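Local coordinates for protein dioxygenase (Pseudomonas brassicacearum, PDB 5V2D) that probably cleaves the central double bond of lignin-derived stilbenes with molecular oxygen at a non-haem iron centre, at residues Cys346-Thr351 and Pro363-Asp368; Tyr369-Pro374 and Gly388-Phe393; Thr106-Ala111 and Lys135-Ala140; Asn148-Ala153 and Glu169-Trp174. All coordinates share one frame; numbering follows the deposited sequence.

Contact 1. Residues Cys346-Thr351 and Pro363-Asp368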
loop_
_atom_site.group_PDB
_atom_site.type_symbol
_atom_site.label_atom_id
_atom_site.label_comp_id
_atom_site.label_asym_id
_atom_site.label_seq_id
_atom_site.Cartn_x
_atom_site.Cartn_y
_atom_site.Cartn_z
ATOM N N CYS A 346 1.077 -3.082 17.330
ATOM C CA CYS A 346 0.609 -4.445 17.206
ATOM C C CYS A 346 -0.684 -4.428 16.363
ATOM O O CYS A 346 -1.218 -3.354 16.085
ATOM C CB CYS A 346 0.372 -5.034 18.664
ATOM S SG CYS A 346 -1.013 -4.208 19.500
ATOM N N LEU A 347 -1.129 -5.599 15.936
ATOM C CA LEU A 347 -2.424 -5.769 15.304
ATOM C C LEU A 347 -3.521 -5.565 16.348
ATOM O O LEU A 347 -3.462 -6.149 17.438
ATOM C CB LEU A 347 -2.555 -7.168 14.650
ATOM C CG LEU A 347 -3.767 -7.317 13.720
ATOM C CD1 LEU A 347 -3.629 -6.545 12.404
ATOM C CD2 LEU A 347 -3.980 -8.776 13.458
ATOM N N MET A 348 -4.516 -4.747 16.019
ATOM C CA MET A 348 -5.639 -4.448 16.900
ATOM C C MET A 348 -6.982 -4.581 16.245
ATOM O O MET A 348 -7.116 -4.513 15.013
ATOM C CB MET A 348 -5.502 -3.011 17.411
ATOM C CG MET A 348 -4.138 -2.748 17.941
ATOM S SD MET A 348 -3.896 -1.802 19.408
ATOM C CE MET A 348 -4.521 -2.955 20.493
ATOM N N ARG A 349 -8.006 -4.768 17.080
ATOM C CA ARG A 349 -9.382 -4.790 16.632
ATOM C C ARG A 349 -10.051 -3.565 17.227
ATOM O O ARG A 349 -10.057 -3.390 18.455
ATOM C CB ARG A 349 -10.127 -6.012 17.078
ATOM C CG ARG A 349 -11.626 -5.979 16.741
ATOM C CD ARG A 349 -12.274 -7.372 16.814
ATOM N NE ARG A 349 -11.809 -8.167 15.671
ATOM C CZ ARG A 349 -12.122 -9.420 15.412
ATOM N NH1 ARG A 349 -13.027 -10.039 16.213
ATOM N NH2 ARG A 349 -11.635 -10.001 14.314
ATOM N N TRP A 350 -10.652 -2.759 16.368
ATOM C CA TRP A 350 -11.552 -1.683 16.801
ATOM C C TRP A 350 -12.996 -2.183 16.700
ATOM O O TRP A 350 -13.361 -2.871 15.741
ATOM C CB TRP A 350 -11.423 -0.503 15.864
ATOM C CG TRP A 350 -10.095 0.103 15.792
ATOM C CD1 TRP A 350 -9.157 -0.171 14.883
ATOM C CD2 TRP A 350 -9.619 1.211 16.551
ATOM N NE1 TRP A 350 -8.063 0.650 15.069
ATOM C CE2 TRP A 350 -8.344 1.533 16.063
ATOM C CE3 TRP A 350 -10.136 1.954 17.621
ATOM C CZ2 TRP A 350 -7.554 2.520 16.614
ATOM C CZ3 TRP A 350 -9.322 2.946 18.181
ATOM C CH2 TRP A 350 -8.079 3.227 17.675
ATOM N N THR A 351 -13.841 -1.790 17.659
ATOM C CA THR A 351 -15.237 -2.148 17.684
ATOM C C THR A 351 -16.045 -0.821 17.762
ATOM O O THR A 351 -15.811 0.002 18.695
ATOM C CB THR A 351 -15.503 -2.960 18.949
ATOM O OG1 THR A 351 -14.739 -4.189 18.876
ATOM C CG2 THR A 351 -17.017 -3.335 19.041
ATOM N N PRO A 363 -8.746 0.472 21.046
ATOM C CA PRO A 363 -8.452 -0.704 20.260
ATOM C C PRO A 363 -7.980 -1.850 21.184
ATOM O O PRO A 363 -7.412 -1.577 22.225
ATOM C CB PRO A 363 -7.293 -0.190 19.361
ATOM C CG PRO A 363 -6.568 0.818 20.224
ATOM C CD PRO A 363 -7.664 1.506 20.962
ATOM N N GLN A 364 -8.264 -3.084 20.817
ATOM C CA GLN A 364 -7.929 -4.288 21.595
ATOM C C GLN A 364 -6.923 -5.111 20.834
ATOM O O GLN A 364 -7.102 -5.345 19.646
ATOM C CB GLN A 364 -9.202 -5.121 21.920
ATOM C CG GLN A 364 -10.283 -4.304 22.687
ATOM C CD GLN A 364 -9.748 -3.650 24.010
ATOM O OE1 GLN A 364 -9.055 -4.295 24.792
ATOM N NE2 GLN A 364 -10.036 -2.358 24.222
ATOM N N PRO A 365 -5.890 -5.574 21.509
ATOM C CA PRO A 365 -4.835 -6.270 20.778
ATOM C C PRO A 365 -5.216 -7.632 20.285
ATOM O O PRO A 365 -5.912 -8.366 20.943
ATOM C CB PRO A 365 -3.658 -6.364 21.798
ATOM C CG PRO A 365 -4.241 -6.132 23.143
ATOM C CD PRO A 365 -5.564 -5.383 22.944
ATOM N N LEU A 366 -4.777 -7.951 19.080
ATOM C CA LEU A 366 -4.906 -9.252 18.513
ATOM C C LEU A 366 -3.549 -9.949 18.388
ATOM O O LEU A 366 -3.512 -11.137 18.124
ATOM C CB LEU A 366 -5.514 -9.112 17.127
ATOM C CG LEU A 366 -6.875 -8.516 16.979
ATOM C CD1 LEU A 366 -7.284 -8.396 15.517
ATOM C CD2 LEU A 366 -7.898 -9.436 17.706
ATOM N N THR A 367 -2.449 -9.196 18.442
ATOM C CA THR A 367 -1.126 -9.799 18.495
ATOM C C THR A 367 -0.399 -9.041 19.573
ATOM O O THR A 367 -0.793 -7.937 19.999
ATOM C CB THR A 367 -0.281 -9.598 17.162
ATOM O OG1 THR A 367 0.052 -8.195 16.882
ATOM C CG2 THR A 367 -0.968 -10.254 15.975
ATOM N N ASP A 368 0.699 -9.582 20.013
ATOM C CA ASP A 368 1.553 -8.837 20.929
ATOM C C ASP A 368 2.873 -8.491 20.237
ATOM O O ASP A 368 3.852 -8.254 20.907
ATOM C CB ASP A 368 1.748 -9.642 22.209
ATOM C CG ASP A 368 2.502 -10.928 21.986
ATOM O OD1 ASP A 368 2.768 -11.345 20.810
ATOM O OD2 ASP A 368 2.874 -11.537 23.009
#

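Contact 2. Residues Tyr369-Pro374 and Gly388-Phe393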
loop_
_atom_site.group_PDB
_atom_site.type_symbol
_atom_site.label_atom_id
_atom_site.label_comp_id
_atom_site.label_asym_id
_atom_site.label_seq_id
_atom_site.Cartn_x
_atom_site.Cartn_y
_atom_site.Cartn_z
ATOM N N TYR A 369 2.906 -8.494 18.904
ATOM C CA TYR A 369 4.114 -8.124 18.155
ATOM C C TYR A 369 3.735 -7.112 17.065
ATOM O O TYR A 369 2.609 -7.134 16.575
ATOM C CB TYR A 369 4.811 -9.363 17.520
ATOM C CG TYR A 369 3.893 -10.243 16.699
ATOM C CD1 TYR A 369 3.287 -11.358 17.244
ATOM C CD2 TYR A 369 3.638 -9.950 15.337
ATOM C CE1 TYR A 369 2.474 -12.201 16.460
ATOM C CE2 TYR A 369 2.778 -10.733 14.585
ATOM C CZ TYR A 369 2.225 -11.866 15.134
ATOM O OH TYR A 369 1.393 -12.637 14.346
ATOM N N PRO A 370 4.674 -6.247 16.705
ATOM C CA PRO A 370 4.398 -5.305 15.577
ATOM C C PRO A 370 4.400 -6.044 14.257
ATOM O O PRO A 370 5.146 -7.024 14.033
ATOM C CB PRO A 370 5.580 -4.324 15.602
ATOM C CG PRO A 370 6.684 -5.016 16.383
ATOM C CD PRO A 370 6.021 -6.043 17.312
ATOM N N CYS A 371 3.574 -5.568 13.368
ATOM C CA CYS A 371 3.382 -6.122 12.067
ATOM C C CYS A 371 2.792 -5.065 11.086
ATOM O O CYS A 371 2.328 -4.026 11.493
ATOM C CB CYS A 371 2.442 -7.325 12.180
ATOM S SG CYS A 371 0.851 -6.963 12.939
ATOM N N GLU A 372 2.828 -5.388 9.807
ATOM C CA GLU A 372 2.281 -4.505 8.750
ATOM C C GLU A 372 2.128 -5.322 7.460
ATOM O O GLU A 372 2.313 -6.572 7.472
ATOM C CB GLU A 372 3.093 -3.229 8.561
ATOM C CG GLU A 372 2.327 -1.943 9.042
ATOM C CD GLU A 372 1.058 -1.603 8.168
ATOM O OE1 GLU A 372 0.129 -0.835 8.613
ATOM O OE2 GLU A 372 1.007 -2.090 6.992
ATOM N N PHE A 373 1.706 -4.637 6.395
ATOM C CA PHE A 373 1.366 -5.279 5.174
ATOM C C PHE A 373 0.454 -6.490 5.322
ATOM O O PHE A 373 0.725 -7.565 4.746
ATOM C CB PHE A 373 2.628 -5.604 4.331
ATOM C CG PHE A 373 3.297 -4.368 3.730
ATOM C CD1 PHE A 373 2.708 -3.682 2.705
ATOM C CD2 PHE A 373 4.492 -3.920 4.235
ATOM C CE1 PHE A 373 3.308 -2.605 2.110
ATOM C CE2 PHE A 373 5.157 -2.855 3.622
ATOM C CZ PHE A 373 4.555 -2.180 2.551
ATOM N N PRO A 374 -0.668 -6.338 5.978
ATOM C CA PRO A 374 -1.619 -7.419 6.173
ATOM C C PRO A 374 -2.317 -7.852 4.920
ATOM O O PRO A 374 -2.540 -7.068 4.017
ATOM C CB PRO A 374 -2.677 -6.798 7.122
ATOM C CG PRO A 374 -2.628 -5.324 6.780
ATOM C CD PRO A 374 -1.179 -5.053 6.529
ATOM N N GLY A 388 -5.316 -14.232 8.898
ATOM C CA GLY A 388 -4.598 -13.128 8.198
ATOM C C GLY A 388 -3.133 -13.477 8.013
ATOM O O GLY A 388 -2.598 -14.333 8.753
ATOM N N PHE A 389 -2.549 -12.952 6.954
ATOM C CA PHE A 389 -1.174 -13.075 6.682
ATOM C C PHE A 389 -0.567 -11.695 6.916
ATOM O O PHE A 389 -1.205 -10.675 6.647
ATOM C CB PHE A 389 -0.981 -13.586 5.262
ATOM C CG PHE A 389 -1.617 -14.914 4.995
ATOM C CD1 PHE A 389 -2.832 -15.008 4.378
ATOM C CD2 PHE A 389 -1.018 -16.076 5.470
ATOM C CE1 PHE A 389 -3.417 -16.257 4.088
ATOM C CE2 PHE A 389 -1.646 -17.318 5.296
ATOM C CZ PHE A 389 -2.841 -17.449 4.583
ATOM N N LEU A 390 0.638 -11.637 7.411
ATOM C CA LEU A 390 1.206 -10.405 7.893
ATOM C C LEU A 390 2.699 -10.494 7.688
ATOM O O LEU A 390 3.272 -11.593 7.665
ATOM C CB LEU A 390 1.034 -10.307 9.448
ATOM C CG LEU A 390 -0.358 -10.361 10.059
ATOM C CD1 LEU A 390 -0.339 -10.613 11.552
ATOM C CD2 LEU A 390 -1.033 -9.043 9.822
ATOM N N LEU A 391 3.356 -9.361 7.629
ATOM C CA LEU A 391 4.783 -9.285 7.753
ATOM C C LEU A 391 5.078 -8.785 9.158
ATOM O O LEU A 391 4.353 -7.939 9.723
ATOM C CB LEU A 391 5.392 -8.294 6.755
ATOM C CG LEU A 391 5.089 -8.571 5.269
ATOM C CD1 LEU A 391 5.896 -7.646 4.370
ATOM C CD2 LEU A 391 5.469 -10.026 4.964
ATOM N N ALA A 392 6.176 -9.241 9.726
ATOM C CA ALA A 392 6.578 -8.780 11.052
ATOM C C ALA A 392 8.087 -8.660 11.133
ATOM O O ALA A 392 8.833 -9.262 10.352
ATOM C CB ALA A 392 6.097 -9.755 12.106
ATOM N N PHE A 393 8.544 -7.863 12.095
ATOM C CA PHE A 393 9.963 -7.687 12.377
ATOM C C PHE A 393 10.199 -8.158 13.827
ATOM O O PHE A 393 9.536 -7.699 14.726
ATOM C CB PHE A 393 10.361 -6.241 12.278
ATOM C CG PHE A 393 11.785 -5.956 12.692
ATOM C CD1 PHE A 393 12.810 -6.709 12.272
ATOM C CD2 PHE A 393 12.044 -4.917 13.589
ATOM C CE1 PHE A 393 14.117 -6.444 12.658
ATOM C CE2 PHE A 393 13.356 -4.632 13.989
ATOM C CZ PHE A 393 14.396 -5.417 13.511
#

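Contact 3. Residues Thr106-Ala111 and Lys135-Ala140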
loop_
_atom_site.group_PDB
_atom_site.type_symbol
_atom_site.label_atom_id
_atom_site.label_comp_id
_atom_site.label_asym_id
_atom_site.label_seq_id
_atom_site.Cartn_x
_atom_site.Cartn_y
_atom_site.Cartn_z
ATOM N N THR A 106 2.852 8.044 -16.759
ATOM C CA THR A 106 2.165 9.206 -16.248
ATOM C C THR A 106 2.595 10.463 -17.002
ATOM O O THR A 106 3.696 10.528 -17.539
ATOM C CB THR A 106 2.429 9.447 -14.745
ATOM O OG1 THR A 106 3.796 9.666 -14.540
ATOM C CG2 THR A 106 1.914 8.248 -13.890
ATOM N N ASP A 107 1.762 11.491 -16.951
ATOM C CA ASP A 107 2.172 12.761 -17.524
ATOM C C ASP A 107 3.480 13.238 -16.813
ATOM O O ASP A 107 4.332 13.805 -17.441
ATOM C CB ASP A 107 1.160 13.862 -17.332
ATOM C CG ASP A 107 -0.166 13.616 -18.017
ATOM O OD1 ASP A 107 -0.303 12.774 -18.844
ATOM O OD2 ASP A 107 -1.130 14.395 -17.762
ATOM N N ARG A 108 3.576 13.016 -15.511
ATOM C CA ARG A 108 4.728 13.441 -14.732
ATOM C C ARG A 108 6.021 12.775 -15.241
ATOM O O ARG A 108 7.041 13.447 -15.439
ATOM C CB ARG A 108 4.545 13.118 -13.279
ATOM C CG ARG A 108 5.770 13.306 -12.395
ATOM C CD ARG A 108 5.390 13.225 -10.929
ATOM N NE ARG A 108 6.517 13.139 -10.006
ATOM C CZ ARG A 108 6.470 13.481 -8.727
ATOM N NH1 ARG A 108 7.553 13.265 -7.954
ATOM N NH2 ARG A 108 5.412 14.026 -8.189
ATOM N N LEU A 109 5.966 11.461 -15.391
ATOM C CA LEU A 109 7.097 10.739 -15.944
ATOM C C LEU A 109 7.471 11.234 -17.347
ATOM O O LEU A 109 8.640 11.398 -17.667
ATOM C CB LEU A 109 6.868 9.260 -15.961
ATOM C CG LEU A 109 8.010 8.414 -16.549
ATOM C CD1 LEU A 109 9.215 8.443 -15.669
ATOM C CD2 LEU A 109 7.652 6.956 -16.666
ATOM N N LEU A 110 6.488 11.381 -18.207
ATOM C CA LEU A 110 6.802 11.740 -19.582
ATOM C C LEU A 110 7.362 13.161 -19.677
ATOM O O LEU A 110 8.184 13.446 -20.549
ATOM C CB LEU A 110 5.568 11.600 -20.474
ATOM C CG LEU A 110 5.090 10.177 -20.684
ATOM C CD1 LEU A 110 3.891 10.063 -21.575
ATOM C CD2 LEU A 110 6.175 9.228 -21.167
ATOM N N ALA A 111 6.925 14.057 -18.801
ATOM C CA ALA A 111 7.516 15.383 -18.792
ATOM C C ALA A 111 9.008 15.317 -18.354
ATOM O O ALA A 111 9.876 15.978 -18.910
ATOM C CB ALA A 111 6.703 16.359 -17.945
ATOM N N LYS A 135 1.306 19.131 -15.100
ATOM C CA LYS A 135 0.277 19.624 -14.186
ATOM C C LYS A 135 -0.236 18.561 -13.269
ATOM O O LYS A 135 -0.527 18.800 -12.120
ATOM C CB LYS A 135 -0.900 20.202 -14.981
ATOM C CG LYS A 135 -0.509 21.487 -15.753
ATOM C CD LYS A 135 0.014 22.601 -14.842
ATOM C CE LYS A 135 0.074 23.952 -15.489
ATOM N NZ LYS A 135 1.428 24.209 -16.037
ATOM N N ASN A 136 -0.388 17.360 -13.786
ATOM C CA ASN A 136 -0.812 16.211 -12.948
ATOM C C ASN A 136 0.465 15.734 -12.208
ATOM O O ASN A 136 1.421 15.270 -12.804
ATOM C CB ASN A 136 -1.435 15.083 -13.808
ATOM C CG ASN A 136 -1.970 13.940 -12.947
ATOM O OD1 ASN A 136 -1.600 13.781 -11.770
ATOM N ND2 ASN A 136 -2.813 13.122 -13.548
ATOM N N ASN A 137 0.459 15.886 -10.915
ATOM C CA ASN A 137 1.617 15.538 -10.039
ATOM C C ASN A 137 1.732 14.039 -9.695
ATOM O O ASN A 137 2.634 13.692 -8.965
ATOM C CB ASN A 137 1.510 16.330 -8.730
ATOM C CG ASN A 137 2.857 16.593 -8.069
ATOM O OD1 ASN A 137 3.861 16.868 -8.787
ATOM N ND2 ASN A 137 2.919 16.531 -6.713
ATOM N N THR A 138 0.792 13.199 -10.115
ATOM C CA THR A 138 0.757 11.824 -9.642
ATOM C C THR A 138 1.853 10.957 -10.226
ATOM O O THR A 138 2.247 11.121 -11.357
ATOM C CB THR A 138 -0.627 11.140 -9.823
ATOM O OG1 THR A 138 -0.712 10.068 -8.886
ATOM C CG2 THR A 138 -0.824 10.615 -11.202
ATOM N N THR A 139 2.294 9.999 -9.417
ATOM C CA THR A 139 3.187 8.915 -9.858
ATOM C C THR A 139 2.557 7.533 -9.947
ATOM O O THR A 139 3.226 6.603 -10.346
ATOM C CB THR A 139 4.362 8.790 -8.831
ATOM O OG1 THR A 139 3.795 8.657 -7.512
ATOM C CG2 THR A 139 5.253 10.021 -8.928
ATOM N N ALA A 140 1.277 7.371 -9.576
ATOM C CA ALA A 140 0.526 6.134 -9.729
ATOM C C ALA A 140 1.326 4.959 -9.142
ATOM O O ALA A 140 1.422 3.938 -9.799
ATOM C CB ALA A 140 0.213 5.903 -11.192
HETATM O O HOH W 1 -0.673 16.920 -16.594
HETATM O O HOH W 2 -3.543 13.664 -16.414
HETATM O O HOH W 3 1.331 12.590 -13.692
#

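Contact 4. Residues Asn148-Ala153 and Glu169-Trp174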
loop_
_atom_site.group_PDB
_atom_site.type_symbol
_atom_site.label_atom_id
_atom_site.label_comp_id
_atom_site.label_asym_id
_atom_site.label_seq_id
_atom_site.Cartn_x
_atom_site.Cartn_y
_atom_site.Cartn_z
ATOM N N ASN A 148 -12.641 -3.873 -14.524
ATOM C CA ASN A 148 -13.304 -3.603 -15.811
ATOM C C ASN A 148 -12.365 -3.721 -16.980
ATOM O O ASN A 148 -12.276 -2.819 -17.846
ATOM C CB ASN A 148 -13.897 -2.170 -15.722
ATOM C CG ASN A 148 -14.883 -1.849 -16.818
ATOM O OD1 ASN A 148 -15.451 -2.746 -17.413
ATOM N ND2 ASN A 148 -15.094 -0.529 -17.071
ATOM N N GLY A 149 -11.604 -4.797 -17.001
ATOM C CA GLY A 149 -10.796 -5.145 -18.143
ATOM C C GLY A 149 -9.429 -4.470 -18.245
ATOM O O GLY A 149 -8.705 -4.661 -19.209
ATOM N N VAL A 150 -9.093 -3.653 -17.243
ATOM C CA VAL A 150 -7.763 -3.071 -17.149
ATOM C C VAL A 150 -7.137 -3.305 -15.776
ATOM O O VAL A 150 -7.789 -3.742 -14.816
ATOM C CB VAL A 150 -7.771 -1.546 -17.497
ATOM C CG1 VAL A 150 -8.322 -1.314 -18.876
ATOM C CG2 VAL A 150 -8.534 -0.717 -16.498
ATOM N N LEU A 151 -5.826 -3.010 -15.697
ATOM C CA LEU A 151 -5.143 -2.900 -14.405
ATOM C C LEU A 151 -5.110 -1.395 -14.016
ATOM O O LEU A 151 -4.684 -0.567 -14.826
ATOM C CB LEU A 151 -3.700 -3.371 -14.538
ATOM C CG LEU A 151 -3.005 -3.532 -13.146
ATOM C CD1 LEU A 151 -3.558 -4.714 -12.401
ATOM C CD2 LEU A 151 -1.514 -3.667 -13.288
ATOM N N LEU A 152 -5.576 -1.083 -12.808
ATOM C CA LEU A 152 -5.494 0.290 -12.302
ATOM C C LEU A 152 -4.258 0.416 -11.432
ATOM O O LEU A 152 -4.039 -0.429 -10.548
ATOM C CB LEU A 152 -6.678 0.622 -11.466
ATOM C CG LEU A 152 -8.005 0.655 -12.267
ATOM C CD1 LEU A 152 -9.109 0.997 -11.270
ATOM C CD2 LEU A 152 -7.944 1.579 -13.470
ATOM N N ALA A 153 -3.431 1.363 -11.739
ATOM C CA ALA A 153 -2.298 1.777 -10.913
ATOM C C ALA A 153 -2.721 3.046 -10.206
ATOM O O ALA A 153 -3.139 4.048 -10.830
ATOM C CB ALA A 153 -1.057 2.053 -11.752
ATOM N N GLU A 169 1.246 -2.031 -21.002
ATOM C CA GLU A 169 1.197 -0.778 -21.753
ATOM C C GLU A 169 0.268 0.200 -20.972
ATOM O O GLU A 169 -0.779 -0.186 -20.471
ATOM C CB GLU A 169 0.714 -1.015 -23.225
ATOM C CG GLU A 169 0.686 0.249 -24.069
ATOM C CD GLU A 169 -0.060 0.088 -25.445
ATOM O OE1 GLU A 169 -0.623 -1.030 -25.829
ATOM O OE2 GLU A 169 -0.123 1.163 -26.130
ATOM N N THR A 170 0.674 1.457 -20.856
ATOM C CA THR A 170 -0.160 2.483 -20.233
ATOM C C THR A 170 -1.277 2.907 -21.180
ATOM O O THR A 170 -1.017 3.279 -22.300
ATOM C CB THR A 170 0.683 3.683 -19.783
ATOM O OG1 THR A 170 1.628 3.253 -18.778
ATOM C CG2 THR A 170 -0.181 4.704 -19.173
ATOM N N LEU A 171 -2.501 2.854 -20.711
ATOM C CA LEU A 171 -3.694 3.281 -21.471
ATOM C C LEU A 171 -4.091 4.691 -21.212
ATOM O O LEU A 171 -4.645 5.326 -22.084
ATOM C CB LEU A 171 -4.893 2.370 -21.173
ATOM C CG LEU A 171 -4.541 0.899 -21.453
ATOM C CD1 LEU A 171 -5.598 -0.137 -21.088
ATOM C CD2 LEU A 171 -4.168 0.768 -22.947
ATOM N N GLY A 172 -3.753 5.282 -20.074
ATOM C CA GLY A 172 -4.063 6.725 -19.829
ATOM C C GLY A 172 -4.713 6.817 -18.466
ATOM O O GLY A 172 -4.981 5.803 -17.779
ATOM N N GLU A 173 -4.986 8.027 -18.067
ATOM C CA GLU A 173 -5.704 8.288 -16.855
ATOM C C GLU A 173 -7.069 7.631 -16.974
ATOM O O GLU A 173 -7.726 7.726 -17.985
ATOM C CB GLU A 173 -5.849 9.779 -16.611
ATOM C CG GLU A 173 -6.529 10.083 -15.307
ATOM C CD GLU A 173 -6.686 11.600 -15.047
ATOM O OE1 GLU A 173 -7.456 12.197 -15.856
ATOM O OE2 GLU A 173 -6.139 12.182 -14.042
ATOM N N TRP A 174 -7.496 6.975 -15.931
ATOM C CA TRP A 174 -8.814 6.335 -15.917
ATOM C C TRP A 174 -9.804 7.198 -15.160
ATOM O O TRP A 174 -9.692 7.399 -13.967
ATOM C CB TRP A 174 -8.738 4.937 -15.258
ATOM C CG TRP A 174 -9.846 4.041 -15.554
ATOM C CD1 TRP A 174 -10.839 3.703 -14.722
ATOM C CD2 TRP A 174 -10.099 3.349 -16.760
ATOM N NE1 TRP A 174 -11.691 2.793 -15.305
ATOM C CE2 TRP A 174 -11.282 2.572 -16.567
ATOM C CE3 TRP A 174 -9.448 3.292 -17.996
ATOM C CZ2 TRP A 174 -11.832 1.760 -17.558
ATOM C CZ3 TRP A 174 -9.990 2.484 -18.993
ATOM C CH2 TRP A 174 -11.149 1.706 -18.751
HETATM O O HOH W 4 -14.214 1.422 -14.956
#

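Contact 1. Residues Cys346-Thr351 and Pro363-Asp368
Trp350 holds CG anti to its carbonyl carbon (chi1 -61°), and chi2 of 95° then turns the indole flat against Pro363. Thr367 keeps OG1 between its backbone N and carbonyl carbon (chi1 65°), which brings the hydroxyl oxygen to Leu347 N. Pro363 CB stands over the centre of the six-membered ring of Trp350, 3.6 Å from the centroid and almost on the ring normal. This is a CH-pi contact. Pro363 CD comes to 3.5 Å from Trp350 CZ3. Met348 lies across both prolines. Its chain bends beyond CG, so that SD is 3.8 Å from Pro363 CB and CE is 3.6 Å from Pro365 CD. With a serine in place of Trp350, Pro363 would probably lose the flat surface it rests on, and Phe279 its ring partner. Leu347 and Leu366 meet through branches, CD2 to CD1 at 3.9 Å. Leu366 also packs on Arg349 CB, while the guanidinium of Arg349 runs on to a salt bridge with Asp318. The backbones pair at Arg349 and Gln364, N to O in both directions. Leu347 O takes Leu366 N at 2.8 Å and, weakly, Thr367 N. Thr367 OG1 accepts from Leu347 N at 3.0 Å and is also hydrogen-bonded to Tyr369 O, so the hydroxyl ties strand 345-353 to the chain leaving the hairpin. Strand 364-365 is one outer strand of an antiparallel four-stranded sheet that continues through 345-353, 314-322 and 301-311, the meander of one blade in the beta-propeller of carotenoid-cleavage-type oxygenases.

Contact 2. Residues Tyr369-Pro374 and Gly388-Phe393
Leu391 reaches across to Glu372 and Phe373 atom by atom. CB lies 3.6 Å from Glu372 O. CG, held anti to the carbonyl carbon (chi1 -57°), comes to 4.0 Å from Phe373 CB. CD1, one of the two tips, is 3.9 Å from Phe373 CB and also touches ring atom CD2 of Phe373. Outside the two segments Leu391 packs on Leu414, Phe411 and Phe435. The backbones of Glu372 and Leu391 form a hydrogen-bonded antiparallel pair. Glu372 N donates to Leu391 O, and Leu391 N donates back to Glu372 O nearly in line with the carbonyl bond. Strands 371-375 and 387-392 make a beta hairpin, with 371-375 at the edge of its propeller blade. The chain turns a corner at Phe373. There the carboxylate of Glu372 accepts from Phe373 N at 2.7 Å, on the anti side of OE2 and 33° out of the carboxylate plane. The same OE2 is hydrogen-bonded to ND1 of His304, an iron ligand. Glu372 is thus a second-shell residue that can position His304, and its own carboxylate is steadied by the corner. Leu390 serves a different group of side chains. Its CD1 reaches Tyr369 OH at 3.9 Å and Cys371 SG at 4.1 Å, while CD2 touches Pro374 CB. Tyr369 OH is hydrogen-bonded to Ser424. Ala392 CB sits 4.1 Å from Tyr369 CD2. Phe373 O is buried without a polar partner.

Contact 3. Residues Thr106-Ala111 and Lys135-Ala140
Arg108 and Thr139 lie side by side and point the same way. Thr139 CG2 sits over one face of the guanidinium, toward its rim, 3.5 Å from Arg108 NE. Asn137 crosses the arginine obliquely, with amide and guanidinium planes 37° apart. Asn137 OD1 is hydrogen-bonded to Asn120 ND2 and Asn129 ND2. Arg108 NH2 donates to the backbone O of Asn137 at 2.9 Å, the acceptor lying 22° out of the guanidinium plane. The arginine chain is extended from CG to NE, with CG anti to the backbone N (chi1 170°), and this brings the head alongside the carbonyl of Asn137. Its NH1 bonds weakly to Asn82. A methionine in its place is likely to leave the backbone O of Asn137 without this donor and Thr139 CG2 without its flat partner. Arg108 belongs to the first turn of helix 107-115. Thr106 is the N-cap, with OG1 accepting from Leu109 N. The facing chain is the loop that leads into strand 143-147, and Asn136 starts an Asx turn there, OD1 accepting from Thr138 N. Asp107 and Asn136 cross at about a right angle, and two waters span them. One links Asp107 OD2 to Asn136 N, the other links OD2 to Asn136 ND2. A third water takes the N-H of Arg108 at 2.9 Å and donates to Asn136 O and Thr138 O. Thr106 CG2 meets Ala140 CB at 4.0 Å.

Contact 4. Residues Asn148-Ala153 and Glu169-Trp174
Val150 and Leu171 sit on strands that are not direct neighbours, their CA atoms 8.7 Å apart, because strand 161-163 runs between them. The side chains bridge the gap on one side of the sheet. Trp174 does most of this. Its CG is anti to the backbone N (chi1 -161°), which swings the indole back toward strand 150-154. Val150 CG2 stands over the six-membered ring of Trp174, 4.1 Å from the centroid and nearly on the normal. Leu152 CD2 lies over the five-membered ring on the same face, 4.0 Å from its centroid. Both are CH-pi contacts. The four antiparallel strands 143-147, 150-154, 161-163 and 170-173 follow one another as a meander, as in a propeller blade. The outer strand 170-173 carries a classic beta bulge, with Leu171 and Gly172 both opposite Ala162. Ala162 also packs against Val150 and Trp174. Leu171 CD1 touches Val150 CG1 at 3.7 Å. At the ring edge, one water lies in the indole plane and accepts from Trp174 NE1 at 2.9 Å. It also accepts from Asn148 ND2 at 3.0 Å. The Asn148 amide stands 78° from the ring plane, with ND2 near the edge at CZ2.

Contacts 1 and 2 follow each other in the chain and touch, their centres 12 Å apart. Leu347 CB meets Cys371 SG at 3.8 Å, so two successive hairpins pack together. Contacts 3 and 4 form a second pair on the opposite side of the chain's centre, 15 Å apart between centres. There Ala140 O lies 3.7 Å from Ala153 CB. The pairs are separate: contacts 2 and 3 come no nearer than about 14 Å between nearest atoms. The iron, bound by His188, His239, His304 and His495, lies close to contact 2, with the Phe373 side chain about 6 Å away. Thr139 of contact 3 is about 13 Å from the metal and Leu347 of contact 1 about 14 Å.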